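Local coordinates for protein BIM1 (Saccharomyces cerevisiae, PDB 4E61) that binds microtubule plus ends and takes part in mitotic spindle orientation, probably in part through the EB1-like C-terminal domain present here, at residues T57-I62 against K91-L96. Residues are numbered along the deposited sequence; the frame is centred on the assembly and turned at random.
Sequences TTQDLI and KVESIL
Gln59 and Glu93 make the sole direct contact between 57-62 and 91-96: Gln59 NE2 donates to Glu93 OE2 at 2.7 Å. The bond is bent, with an N-H...O angle of 143°, and it meets the anti lone pair of the carboxylate oxygen, the one facing away from Glu93 OE1. The side chains cross at about a right angle, and the amide and carboxylate planes are turned 64° apart. Gln59 OE1 also comes within 3.0 Å of Glu93 OE2, but both are acceptors and no bond joins them. Both CB atoms face the opposite helix, and both chains run extended beyond CG, which lets polar ends meet although the closest CA atoms, those of Gln59 and Glu93, are 9.7 Å apart. Lys90 forms a salt bridge with the same OE2, probably offsetting its negative charge, while His56 gives Gln59 OE1 a weak hydrogen bond. Next to this polar pair, Val92 packs on Ile51 and Val55, and Thr58 on Val89; Leu54 of the second subunit also touches Val92. Helix 84-101 thus returns against the end of the long helix 2-63, with the hydrogen bond as one polar link, a packing characteristic of the dimeric EB1 C-terminal domain, where coiled coil passes into a four-helix bundle.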
loop_
_atom_site.group_PDB
_atom_site.type_symbol
_atom_site.label_atom_id
_atom_site.label_comp_id
_atom_site.label_asym_id
_atom_site.label_seq_id
_atom_site.Cartn_x
_atom_site.Cartn_y
_atom_site.Cartn_z
ATOM N N THR A 57 -5.434 -12.620 -24.407
ATOM C CA THR A 57 -5.857 -13.934 -24.868
ATOM C C THR A 57 -7.150 -13.833 -25.701
ATOM O O THR A 57 -7.193 -14.370 -26.808
ATOM C CB THR A 57 -5.961 -14.867 -23.661
ATOM O OG1 THR A 57 -4.639 -15.148 -23.210
ATOM C CG2 THR A 57 -6.698 -16.158 -23.965
ATOM N N THR A 58 -8.186 -13.130 -25.197
ATOM C CA THR A 58 -9.418 -13.011 -25.974
ATOM C C THR A 58 -9.297 -12.094 -27.163
ATOM O O THR A 58 -10.055 -12.260 -28.105
ATOM C CB THR A 58 -10.728 -12.915 -25.167
ATOM O OG1 THR A 58 -11.270 -11.595 -25.189
ATOM C CG2 THR A 58 -10.648 -13.531 -23.792
ATOM N N GLN A 59 -8.333 -11.165 -27.148
ATOM C CA GLN A 59 -8.054 -10.296 -28.296
ATOM C C GLN A 59 -7.428 -11.120 -29.426
ATOM O O GLN A 59 -7.721 -10.866 -30.599
ATOM C CB GLN A 59 -7.110 -9.166 -27.908
ATOM C CG GLN A 59 -7.764 -7.807 -28.034
ATOM C CD GLN A 59 -6.991 -6.747 -27.314
ATOM O OE1 GLN A 59 -5.759 -6.821 -27.152
ATOM N NE2 GLN A 59 -7.709 -5.734 -26.857
ATOM N N ASP A 60 -6.582 -12.112 -29.061
ATOM C CA ASP A 60 -5.951 -13.026 -30.001
ATOM C C ASP A 60 -7.009 -13.900 -30.698
ATOM O O ASP A 60 -6.922 -14.073 -31.907
ATOM C CB ASP A 60 -4.856 -13.856 -29.306
ATOM C CG ASP A 60 -3.650 -13.045 -28.839
ATOM O OD1 ASP A 60 -3.606 -11.809 -29.120
ATOM O OD2 ASP A 60 -2.760 -13.633 -28.175
ATOM N N LEU A 61 -8.063 -14.328 -29.992
ATOM C CA LEU A 61 -9.145 -15.109 -30.592
ATOM C C LEU A 61 -10.061 -14.256 -31.495
ATOM O O LEU A 61 -10.623 -14.785 -32.449
ATOM C CB LEU A 61 -9.973 -15.841 -29.525
ATOM C CG LEU A 61 -9.232 -16.608 -28.430
ATOM C CD1 LEU A 61 -10.223 -17.288 -27.503
ATOM C CD2 LEU A 61 -8.263 -17.632 -29.010
ATOM N N ILE A 62 -10.229 -12.952 -31.190
ATOM C CA ILE A 62 -11.046 -12.044 -32.010
ATOM C C ILE A 62 -10.257 -11.687 -33.288
ATOM O O ILE A 62 -10.832 -11.702 -34.383
ATOM C CB ILE A 62 -11.557 -10.786 -31.234
ATOM C CG1 ILE A 62 -12.365 -11.174 -29.967
ATOM C CG2 ILE A 62 -12.400 -9.877 -32.154
ATOM C CD1 ILE A 62 -12.415 -10.108 -28.876
ATOM N N LYS A 91 -12.110 -1.388 -24.051
ATOM C CA LYS A 91 -12.360 -0.490 -22.927
ATOM C C LYS A 91 -11.494 -0.919 -21.744
ATOM O O LYS A 91 -10.845 -0.071 -21.144
ATOM C CB LYS A 91 -13.853 -0.496 -22.543
ATOM C CG LYS A 91 -14.699 0.466 -23.361
ATOM C CD LYS A 91 -16.187 0.409 -22.978
ATOM C CE LYS A 91 -17.022 -0.101 -24.128
ATOM N NZ LYS A 91 -18.451 -0.249 -23.763
ATOM N N VAL A 92 -11.440 -2.240 -21.456
ATOM C CA VAL A 92 -10.646 -2.835 -20.369
ATOM C C VAL A 92 -9.160 -2.616 -20.633
ATOM O O VAL A 92 -8.426 -2.262 -19.712
ATOM C CB VAL A 92 -10.963 -4.345 -20.111
ATOM C CG1 VAL A 92 -10.212 -4.850 -18.899
ATOM C CG2 VAL A 92 -12.452 -4.587 -19.905
ATOM N N GLU A 93 -8.727 -2.826 -21.891
ATOM C CA GLU A 93 -7.342 -2.653 -22.303
ATOM C C GLU A 93 -6.881 -1.218 -22.098
ATOM O O GLU A 93 -5.775 -1.011 -21.590
ATOM C CB GLU A 93 -7.126 -3.106 -23.751
ATOM C CG GLU A 93 -5.682 -3.516 -24.015
ATOM C CD GLU A 93 -5.175 -3.377 -25.444
ATOM O OE1 GLU A 93 -4.098 -2.764 -25.634
ATOM O OE2 GLU A 93 -5.826 -3.909 -26.370
ATOM N N SER A 94 -7.747 -0.236 -22.410
ATOM C CA SER A 94 -7.432 1.184 -22.199
ATOM C C SER A 94 -7.304 1.491 -20.700
ATOM O O SER A 94 -6.369 2.195 -20.309
ATOM C CB SER A 94 -8.438 2.099 -22.898
ATOM O OG SER A 94 -9.686 2.113 -22.235
ATOM N N ILE A 95 -8.178 0.909 -19.867
ATOM C CA ILE A 95 -8.062 1.060 -18.417
ATOM C C ILE A 95 -6.726 0.478 -17.919
ATOM O O ILE A 95 -6.038 1.140 -17.149
ATOM C CB ILE A 95 -9.284 0.555 -17.597
ATOM C CG1 ILE A 95 -10.561 1.331 -17.994
ATOM C CG2 ILE A 95 -9.004 0.706 -16.071
ATOM C CD1 ILE A 95 -11.936 0.683 -17.471
ATOM N N LEU A 96 -6.344 -0.717 -18.401
ATOM C CA LEU A 96 -5.072 -1.388 -18.049
ATOM C C LEU A 96 -3.834 -0.595 -18.481
ATOM O O LEU A 96 -2.849 -0.541 -17.733
ATOM C CB LEU A 96 -4.981 -2.861 -18.563
ATOM C CG LEU A 96 -6.057 -3.850 -18.080
ATOM C CD1 LEU A 96 -6.086 -5.079 -18.943
ATOM C CD2 LEU A 96 -5.933 -4.181 -16.593
#